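Local coordinates for protein enoyl-CoA hydratase (Thermus thermophilus, PDB 1WZ8) that probably catalyses the reversible addition of water across the double bond of enoyl-CoA thioesters, as a hexameric member of the crotonase family, at residues Ala7-Pro10 and Gly11-Phe14; Arg44-Arg47 and Asp48-Ala51; Leu241-Gly245 and Lys246-Glu250. All coordinates share one frame; numbering follows the deposited sequence.

Interaction 1: residues Ala7-Pro10 and Gly11-Phe14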
ATOM      1  N   ALA A   7      30.057 -15.863  24.313  1.00 28.28           N
ATOM      2  CA  ALA A   7      30.269 -17.293  24.118  1.00 28.57           C
ATOM      3  C   ALA A   7      29.615 -17.843  22.852  1.00 27.76           C
ATOM      4  O   ALA A   7      30.116 -18.793  22.256  1.00 25.88           O
ATOM      5  CB  ALA A   7      29.758 -18.057  25.337  1.00 28.27           C
ATOM      6  N   ARG A   8      28.505 -17.237  22.441  1.00 27.22           N
ATOM      7  CA  ARG A   8      27.768 -17.696  21.266  1.00 28.51           C
ATOM      8  C   ARG A   8      28.041 -16.967  19.951  1.00 28.52           C
ATOM      9  O   ARG A   8      27.705 -17.477  18.879  1.00 28.29           O
ATOM     10  CB  ARG A   8      26.266 -17.641  21.557  1.00 31.88           C
ATOM     11  CG  ARG A   8      25.769 -18.709  22.521  1.00 36.44           C
ATOM     12  CD  ARG A   8      24.361 -18.391  23.018  1.00 40.84           C
ATOM     13  NE  ARG A   8      23.490 -17.900  21.952  1.00 45.11           N
ATOM     14  CZ  ARG A   8      23.182 -18.583  20.853  1.00 46.96           C
ATOM     15  NH1 ARG A   8      23.674 -19.801  20.663  1.00 48.52           N
ATOM     16  NH2 ARG A   8      22.387 -18.045  19.937  1.00 48.65           N
ATOM     17  N   TYR A   9      28.643 -15.784  20.017  1.00 27.43           N
ATOM     18  CA  TYR A   9      28.904 -15.020  18.801  1.00 26.26           C
ATOM     19  C   TYR A   9      30.364 -14.686  18.536  1.00 25.37           C
ATOM     20  O   TYR A   9      30.817 -13.574  18.811  1.00 23.97           O
ATOM     21  CB  TYR A   9      28.075 -13.732  18.821  1.00 26.59           C
ATOM     22  CG  TYR A   9      26.594 -13.972  18.640  1.00 26.18           C
ATOM     23  CD1 TYR A   9      26.057 -14.198  17.375  1.00 26.10           C
ATOM     24  CD2 TYR A   9      25.736 -14.020  19.738  1.00 25.93           C
ATOM     25  CE1 TYR A   9      24.699 -14.464  17.204  1.00 26.15           C
ATOM     26  CE2 TYR A   9      24.376 -14.287  19.578  1.00 26.13           C
ATOM     27  CZ  TYR A   9      23.866 -14.510  18.308  1.00 25.51           C
ATOM     28  OH  TYR A   9      22.527 -14.781  18.140  1.00 26.99           O
ATOM     29  N   PRO A  10      31.125 -15.649  17.995  1.00 23.78           N
ATOM     30  CA  PRO A  10      32.533 -15.381  17.710  1.00 22.92           C
ATOM     31  C   PRO A  10      32.601 -14.299  16.639  1.00 22.59           C
ATOM     32  O   PRO A  10      31.876 -14.355  15.649  1.00 22.98           O
ATOM     33  CB  PRO A  10      33.048 -16.737  17.222  1.00 22.89           C
ATOM     34  CG  PRO A  10      31.845 -17.340  16.572  1.00 23.50           C
ATOM     35  CD  PRO A  10      30.744 -17.003  17.556  1.00 24.61           C
ATOM     36  N   GLY A  11      33.462 -13.312  16.847  1.00 21.69           N
ATOM     37  CA  GLY A  11      33.573 -12.230  15.889  1.00 19.55           C
ATOM     38  C   GLY A  11      32.925 -10.978  16.450  1.00 19.53           C
ATOM     39  O   GLY A  11      33.193  -9.870  15.990  1.00 19.16           O
ATOM     40  N   LEU A  12      32.063 -11.159  17.445  1.00 18.08           N
ATOM     41  CA  LEU A  12      31.388 -10.035  18.081  1.00 19.70           C
ATOM     42  C   LEU A  12      31.892  -9.848  19.505  1.00 19.50           C
ATOM     43  O   LEU A  12      32.125 -10.818  20.226  1.00 20.65           O
ATOM     44  CB  LEU A  12      29.872 -10.259  18.111  1.00 20.49           C
ATOM     45  CG  LEU A  12      29.138 -10.327  16.771  1.00 20.99           C
ATOM     46  CD1 LEU A  12      27.650 -10.541  17.023  1.00 21.82           C
ATOM     47  CD2 LEU A  12      29.367  -9.044  15.990  1.00 21.45           C
ATOM     48  N   ALA A  13      32.065  -8.593  19.899  1.00 17.61           N
ATOM     49  CA  ALA A  13      32.516  -8.254  21.241  1.00 18.24           C
ATOM     50  C   ALA A  13      31.434  -7.365  21.837  1.00 17.01           C
ATOM     51  O   ALA A  13      30.866  -6.528  21.137  1.00 17.39           O
ATOM     52  CB  ALA A  13      33.844  -7.507  21.184  1.00 17.19           C
ATOM     53  N   PHE A  14      31.149  -7.546  23.120  1.00 16.90           N
ATOM     54  CA  PHE A  14      30.112  -6.761  23.777  1.00 17.27           C
ATOM     55  C   PHE A  14      30.643  -6.000  24.985  1.00 16.84           C
ATOM     56  O   PHE A  14      31.434  -6.530  25.771  1.00 17.40           O
ATOM     57  CB  PHE A  14      28.962  -7.670  24.212  1.00 17.19           C
ATOM     58  CG  PHE A  14      28.379  -8.491  23.097  1.00 18.85           C
ATOM     59  CD1 PHE A  14      29.026  -9.636  22.641  1.00 18.99           C
ATOM     60  CD2 PHE A  14      27.173  -8.125  22.504  1.00 20.02           C
ATOM     61  CE1 PHE A  14      28.481 -10.406  21.611  1.00 18.87           C
ATOM     62  CE2 PHE A  14      26.618  -8.889  21.472  1.00 20.33           C
ATOM     63  CZ  PHE A  14      27.273 -10.031  21.026  1.00 19.53           C
TER
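Tyr9 and Leu12 are the end residues of a type II beta turn, with Pro10 and Gly11 at its corners, that leads from the N-terminal helix 3-8 into strand 12-18, an outer strand of the crotonase sheet. Their side chains leave the turn on the same side and run next to each other. One methyl of the leucine does the touching: CD1 of Leu12 lies 3.7 Å from CB of Tyr9 and meets the start of the ring, at CG and CD1, obliquely. Both first torsions (chi1 -70° in Tyr9, -64° in Leu12) set CG opposite the carbonyl carbon, consistent with two chains that lie alongside each other and point the same way. Phe14, one strand repeat further, adds a looser contact, the edge of its ring at CE1 coming 4.4 Å from CB of Tyr9. The pair is buried against helix 36-49, where Val45 touches both Tyr9 and Leu12, and the phenol oxygen reaches on to Asp48. At the top of the turn Gly11 has a positive phi (106°), and a beta carbon there would collide with O of Pro10, which leaves glycine as the residue that fits. Pro10, at the position before it, has the extended backbone that a type II turn needs. The turn is closed by N of Leu12, which donates to O of Tyr9 over 3.0 Å.

Interaction 2: residues Arg44-Arg47 and Asp48-Ala51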
ATOM      1  N   ARG A  44      21.770 -12.547  13.040  1.00 19.99           N
ATOM      2  CA  ARG A  44      20.992 -13.246  14.052  1.00 19.75           C
ATOM      3  C   ARG A  44      21.099 -12.739  15.485  1.00 18.02           C
ATOM      4  O   ARG A  44      20.225 -13.023  16.297  1.00 16.04           O
ATOM      5  CB  ARG A  44      21.347 -14.735  14.031  1.00 22.91           C
ATOM      6  CG  ARG A  44      21.293 -15.353  12.650  1.00 26.73           C
ATOM      7  CD  ARG A  44      21.713 -16.813  12.652  1.00 31.46           C
ATOM      8  NE  ARG A  44      20.611 -17.704  13.008  1.00 37.63           N
ATOM      9  CZ  ARG A  44      20.389 -18.876  12.420  1.00 38.52           C
ATOM     10  NH1 ARG A  44      21.192 -19.298  11.452  1.00 40.56           N
ATOM     11  NH2 ARG A  44      19.352 -19.619  12.780  1.00 41.45           N
ATOM     12  N   VAL A  45      22.153 -11.995  15.802  1.00 17.33           N
ATOM     13  CA  VAL A  45      22.345 -11.497  17.162  1.00 15.91           C
ATOM     14  C   VAL A  45      21.157 -10.688  17.695  1.00 17.33           C
ATOM     15  O   VAL A  45      20.868 -10.710  18.892  1.00 17.24           O
ATOM     16  CB  VAL A  45      23.639 -10.639  17.257  1.00 15.99           C
ATOM     17  CG1 VAL A  45      23.501  -9.385  16.405  1.00 12.68           C
ATOM     18  CG2 VAL A  45      23.937 -10.288  18.713  1.00 15.80           C
ATOM     19  N   TRP A  46      20.454  -9.997  16.805  1.00 17.91           N
ATOM     20  CA  TRP A  46      19.319  -9.175  17.215  1.00 16.99           C
ATOM     21  C   TRP A  46      18.224  -9.941  17.950  1.00 18.86           C
ATOM     22  O   TRP A  46      17.597  -9.403  18.858  1.00 18.66           O
ATOM     23  CB  TRP A  46      18.753  -8.434  15.999  1.00 16.13           C
ATOM     24  CG  TRP A  46      19.808  -7.607  15.326  1.00 14.65           C
ATOM     25  CD1 TRP A  46      20.560  -7.963  14.242  1.00 15.33           C
ATOM     26  CD2 TRP A  46      20.331  -6.355  15.782  1.00 14.51           C
ATOM     27  NE1 TRP A  46      21.525  -7.016  14.000  1.00 16.10           N
ATOM     28  CE2 TRP A  46      21.409  -6.017  14.931  1.00 15.28           C
ATOM     29  CE3 TRP A  46      20.000  -5.486  16.831  1.00 14.83           C
ATOM     30  CZ2 TRP A  46      22.157  -4.848  15.099  1.00 14.33           C
ATOM     31  CZ3 TRP A  46      20.747  -4.323  16.998  1.00 13.80           C
ATOM     32  CH2 TRP A  46      21.814  -4.016  16.137  1.00 13.15           C
ATOM     33  N   ARG A  47      17.996 -11.193  17.573  1.00 21.26           N
ATOM     34  CA  ARG A  47      16.975 -11.999  18.241  1.00 24.79           C
ATOM     35  C   ARG A  47      17.323 -12.226  19.707  1.00 24.86           C
ATOM     36  O   ARG A  47      16.471 -12.097  20.584  1.00 25.09           O
ATOM     37  CB  ARG A  47      16.819 -13.349  17.542  1.00 27.68           C
ATOM     38  CG  ARG A  47      15.999 -13.289  16.269  1.00 32.53           C
ATOM     39  CD  ARG A  47      16.165 -14.558  15.462  1.00 35.11           C
ATOM     40  NE  ARG A  47      16.756 -14.272  14.160  1.00 37.57           N
ATOM     41  CZ  ARG A  47      17.685 -15.024  13.584  1.00 38.74           C
ATOM     42  NH1 ARG A  47      18.132 -16.110  14.198  1.00 38.66           N
ATOM     43  NH2 ARG A  47      18.171 -14.686  12.396  1.00 39.93           N
ATOM     44  N   ASP A  48      18.580 -12.562  19.970  1.00 25.69           N
ATOM     45  CA  ASP A  48      19.017 -12.802  21.337  1.00 26.65           C
ATOM     46  C   ASP A  48      19.168 -11.516  22.146  1.00 27.01           C
ATOM     47  O   ASP A  48      19.064 -11.536  23.373  1.00 26.90           O
ATOM     48  CB  ASP A  48      20.336 -13.577  21.341  1.00 27.69           C
ATOM     49  CG  ASP A  48      20.202 -14.954  20.720  1.00 29.79           C
ATOM     50  OD1 ASP A  48      19.164 -15.610  20.949  1.00 30.87           O
ATOM     51  OD2 ASP A  48      21.135 -15.388  20.014  1.00 29.64           O
ATOM     52  N   LEU A  49      19.403 -10.397  21.468  1.00 25.72           N
ATOM     53  CA  LEU A  49      19.564  -9.130  22.171  1.00 27.13           C
ATOM     54  C   LEU A  49      18.285  -8.719  22.885  1.00 28.14           C
ATOM     55  O   LEU A  49      18.327  -8.014  23.892  1.00 28.28           O
ATOM     56  CB  LEU A  49      19.990  -8.023  21.201  1.00 26.68           C
ATOM     57  CG  LEU A  49      21.409  -8.133  20.644  1.00 26.86           C
ATOM     58  CD1 LEU A  49      21.706  -6.931  19.761  1.00 26.90           C
ATOM     59  CD2 LEU A  49      22.404  -8.211  21.799  1.00 26.24           C
ATOM     60  N   GLU A  50      17.150  -9.161  22.360  1.00 30.05           N
ATOM     61  CA  GLU A  50      15.862  -8.833  22.958  1.00 33.30           C
ATOM     62  C   GLU A  50      15.777  -9.388  24.373  1.00 33.20           C
ATOM     63  O   GLU A  50      15.013  -8.890  25.198  1.00 33.88           O
ATOM     64  CB  GLU A  50      14.725  -9.406  22.110  1.00 36.12           C
ATOM     65  CG  GLU A  50      14.593  -8.765  20.740  1.00 40.31           C
ATOM     66  CD  GLU A  50      13.502  -9.397  19.895  1.00 42.93           C
ATOM     67  OE1 GLU A  50      13.643 -10.581  19.516  1.00 45.90           O
ATOM     68  OE2 GLU A  50      12.498  -8.709  19.609  1.00 44.43           O
ATOM     69  N   ALA A  51      16.573 -10.417  24.650  1.00 33.19           N
ATOM     70  CA  ALA A  51      16.571 -11.042  25.967  1.00 32.78           C
ATOM     71  C   ALA A  51      17.418 -10.284  26.985  1.00 32.18           C
ATOM     72  O   ALA A  51      17.143 -10.333  28.180  1.00 32.45           O
ATOM     73  CB  ALA A  51      17.055 -12.484  25.860  1.00 33.45           C
TER
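Leu49 N draws on two carbonyls of the preceding helical turn: it gives its hydrogen to O of Val45 over 3.0 Å, and more weakly to O of Trp46 at 3.3 Å. One residue on, Glu50 N makes a weak bond to O of Arg47 (3.5 Å), and earlier Arg47 N bonds to O of Arg44 (3.2 Å), so i to i+3 bonds are mixed with the i to i+4 bond of Leu49 through this last turn. The Leu49 side chain lies between two apolar partners, its CG 3.8 Å from CG2 of Val45 and its CD1 3.7 Å from CE3 of Trp46. Replacing Leu49 by an alanine is likely to leave Val45 and the indole without their shared partner and to open a gap where the side chain meets Leu22 and Ile24 of strand 21-26. Asp48 OD2 probably hydrogen-bonds with Tyr9 OH and forms a salt bridge with Arg8, Trp46 NE1 bonds weakly to O of Leu42, and Arg47 NH2 has a long, weak ion pair with Asp95. This is the weakly bonded C-terminal turn of the helix in a beta-alpha-beta unit, joining strands 21-26 and 57-62 of the crotonase fold.

Interaction 3: residues Leu241-Gly245 and Lys246-Glu250; sequences LGFSG and KELEE
The carbonyl oxygen of Gly242 is gripped by two donors: a water gives it a hydrogen over 2.6 Å (O to O of Gly242), and N of Gly245 bonds to it at 3.0 Å. The same water accepts from N of Leu248 at 2.9 Å and so bridges the loop to the first turn of helix 246-256. This matters because a helix starts with N-H groups that have no carbonyl of an earlier turn to meet, and Gly245, at the N-cap, has no side-chain acceptor to offer. Here the water takes on the Leu248 N-H. A second water links O of Gly245 with OE1 of Glu249, both bonds being weak.

The apolar half of the contact is a CH-pi interaction. CD2 of Leu248 sits over one face of the Phe243 ring, 3.6 Å from its centroid and 21° off the ring normal, displaced toward the CG and CD2 side. It also comes within 3.5 Å of CA of Phe243, so the methyl fills the corner between ring and backbone. With CG opposite the backbone N (chi1 174°), the leucine chain is carried back from the helix over the loop, and the two side chains meet at a slant.

Around them, Phe243 packs on Ile76, Met79 and Arg80 of helix 73-81, Leu248 also touches Arg80, and Val146 touches both Phe243 and Leu248. Ser244 OG bonds to His83 of a neighbouring subunit, and the Glu247 carboxylate takes the backbone N-H groups of Glu212 and Ala213 of another. The corner between helices 229-241 and 246-256 is thus wedged against helix 73-81 and faces two other subunits of the hexamer.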
ATOM      1  N   LEU A 241      19.303 -14.371  -7.766  1.00 11.56           N
ATOM      2  CA  LEU A 241      19.106 -15.111  -9.003  1.00 13.76           C
ATOM      3  C   LEU A 241      20.313 -14.828  -9.895  1.00 14.67           C
ATOM      4  O   LEU A 241      20.686 -15.641 -10.739  1.00 14.73           O
ATOM      5  CB  LEU A 241      17.823 -14.672  -9.704  1.00 14.02           C
ATOM      6  CG  LEU A 241      16.559 -15.393  -9.236  1.00 15.26           C
ATOM      7  CD1 LEU A 241      15.320 -14.663  -9.749  1.00 16.19           C
ATOM      8  CD2 LEU A 241      16.594 -16.838  -9.743  1.00 17.42           C
ATOM      9  N   GLY A 242      20.930 -13.669  -9.686  1.00 14.99           N
ATOM     10  CA  GLY A 242      22.085 -13.293 -10.480  1.00 14.30           C
ATOM     11  C   GLY A 242      23.362 -14.037 -10.121  1.00 16.62           C
ATOM     12  O   GLY A 242      24.349 -13.969 -10.858  1.00 15.83           O
ATOM     13  N   PHE A 243      23.356 -14.752  -9.001  1.00 16.20           N
ATOM     14  CA  PHE A 243      24.547 -15.487  -8.587  1.00 18.14           C
ATOM     15  C   PHE A 243      24.907 -16.646  -9.508  1.00 19.44           C
ATOM     16  O   PHE A 243      26.031 -17.149  -9.470  1.00 20.63           O
ATOM     17  CB  PHE A 243      24.403 -15.971  -7.141  1.00 17.24           C
ATOM     18  CG  PHE A 243      24.947 -14.999  -6.131  1.00 16.90           C
ATOM     19  CD1 PHE A 243      24.403 -13.722  -6.012  1.00 16.94           C
ATOM     20  CD2 PHE A 243      26.038 -15.340  -5.334  1.00 18.35           C
ATOM     21  CE1 PHE A 243      24.938 -12.797  -5.122  1.00 16.39           C
ATOM     22  CE2 PHE A 243      26.582 -14.420  -4.438  1.00 18.41           C
ATOM     23  CZ  PHE A 243      26.031 -13.146  -4.334  1.00 18.31           C
ATOM     24  N   SER A 244      23.962 -17.061 -10.343  1.00 19.25           N
ATOM     25  CA  SER A 244      24.212 -18.150 -11.283  1.00 20.52           C
ATOM     26  C   SER A 244      24.434 -17.594 -12.690  1.00 18.96           C
ATOM     27  O   SER A 244      24.504 -18.346 -13.665  1.00 20.97           O
ATOM     28  CB  SER A 244      23.033 -19.125 -11.286  1.00 20.59           C
ATOM     29  OG  SER A 244      21.820 -18.463 -11.593  1.00 22.38           O
ATOM     30  N   GLY A 245      24.553 -16.273 -12.785  1.00 18.44           N
ATOM     31  CA  GLY A 245      24.757 -15.634 -14.073  1.00 17.58           C
ATOM     32  C   GLY A 245      26.213 -15.350 -14.388  1.00 18.48           C
ATOM     33  O   GLY A 245      27.063 -15.346 -13.499  1.00 17.27           O
ATOM     34  N   LYS A 246      26.503 -15.109 -15.663  1.00 19.17           N
ATOM     35  CA  LYS A 246      27.868 -14.829 -16.086  1.00 20.15           C
ATOM     36  C   LYS A 246      28.347 -13.442 -15.668  1.00 19.34           C
ATOM     37  O   LYS A 246      29.549 -13.168 -15.666  1.00 17.40           O
ATOM     38  CB  LYS A 246      27.991 -14.996 -17.606  1.00 23.82           C
ATOM     39  CG  LYS A 246      27.686 -16.412 -18.073  1.00 29.45           C
ATOM     40  CD  LYS A 246      28.172 -16.675 -19.491  1.00 33.16           C
ATOM     41  CE  LYS A 246      27.437 -15.831 -20.517  1.00 35.54           C
ATOM     42  NZ  LYS A 246      27.851 -16.194 -21.904  1.00 38.32           N
ATOM     43  N   GLU A 247      27.413 -12.563 -15.312  1.00 17.74           N
ATOM     44  CA  GLU A 247      27.790 -11.223 -14.885  1.00 18.49           C
ATOM     45  C   GLU A 247      28.541 -11.265 -13.552  1.00 17.86           C
ATOM     46  O   GLU A 247      29.565 -10.599 -13.393  1.00 18.69           O
ATOM     47  CB  GLU A 247      26.547 -10.326 -14.797  1.00 17.71           C
ATOM     48  CG  GLU A 247      26.177  -9.701 -16.143  1.00 18.23           C
ATOM     49  CD  GLU A 247      24.793  -9.081 -16.163  1.00 17.40           C
ATOM     50  OE1 GLU A 247      24.276  -8.727 -15.082  1.00 16.00           O
ATOM     51  OE2 GLU A 247      24.227  -8.938 -17.268  1.00 16.13           O
ATOM     52  N   LEU A 248      28.047 -12.051 -12.601  1.00 17.80           N
ATOM     53  CA  LEU A 248      28.725 -12.168 -11.312  1.00 19.35           C
ATOM     54  C   LEU A 248      30.084 -12.832 -11.515  1.00 20.86           C
ATOM     55  O   LEU A 248      31.081 -12.427 -10.917  1.00 20.00           O
ATOM     56  CB  LEU A 248      27.903 -13.007 -10.334  1.00 19.21           C
ATOM     57  CG  LEU A 248      28.612 -13.303  -9.006  1.00 19.39           C
ATOM     58  CD1 LEU A 248      28.989 -11.996  -8.317  1.00 19.19           C
ATOM     59  CD2 LEU A 248      27.715 -14.139  -8.118  1.00 21.62           C
ATOM     60  N   GLU A 249      30.111 -13.856 -12.361  1.00 23.10           N
ATOM     61  CA  GLU A 249      31.342 -14.582 -12.652  1.00 25.44           C
ATOM     62  C   GLU A 249      32.438 -13.630 -13.121  1.00 25.47           C
ATOM     63  O   GLU A 249      33.571 -13.691 -12.642  1.00 25.85           O
ATOM     64  CB  GLU A 249      31.076 -15.649 -13.719  1.00 27.57           C
ATOM     65  CG  GLU A 249      32.328 -16.315 -14.261  1.00 32.31           C
ATOM     66  CD  GLU A 249      32.011 -17.507 -15.139  1.00 34.96           C
ATOM     67  OE1 GLU A 249      31.144 -17.378 -16.029  1.00 37.87           O
ATOM     68  OE2 GLU A 249      32.632 -18.572 -14.940  1.00 38.26           O
ATOM     69  N   GLU A 250      32.092 -12.748 -14.053  1.00 24.99           N
ATOM     70  CA  GLU A 250      33.034 -11.770 -14.585  1.00 25.88           C
ATOM     71  C   GLU A 250      33.347 -10.706 -13.538  1.00 27.11           C
ATOM     72  O   GLU A 250      34.483 -10.240 -13.434  1.00 25.17           O
ATOM     73  CB  GLU A 250      32.450 -11.110 -15.837  1.00 25.55           C
ATOM     74  CG  GLU A 250      33.176  -9.854 -16.320  1.00 25.92           C
ATOM     75  CD  GLU A 250      34.604 -10.116 -16.754  1.00 26.89           C
ATOM     76  OE1 GLU A 250      34.929 -11.277 -17.078  1.00 26.95           O
ATOM     77  OE2 GLU A 250      35.402  -9.153 -16.791  1.00 26.25           O
TER
HETATM   78  O   HOH W   1      25.144 -12.417 -12.830  1.00 23.47           O
HETATM   79  O   HOH W   2      28.799 -18.083 -14.738  1.00 51.69           O

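How the interactions relate
The three contacts follow one another along the chain, and the first two form one cluster. Interactions 1 and 2 have centres about 12 Å apart and meet directly, through Asp48, which ties the entrance of strand 12-18 to the end of helix 36-49 at one border of the six-stranded sheet. Interaction 3 lies about 33 Å, centre to centre, from each of them, near the C-terminus in the helical part of the chain, its nearest atoms about 17 Å from interaction 2 and 21 Å from interaction 1. Residues 7-14 and 44-51 thus lie together at the outer edge of the sheet, where helix 36-49 packs against strand 12-18, whereas 241-250 set the bend between two late helices at subunit interfaces.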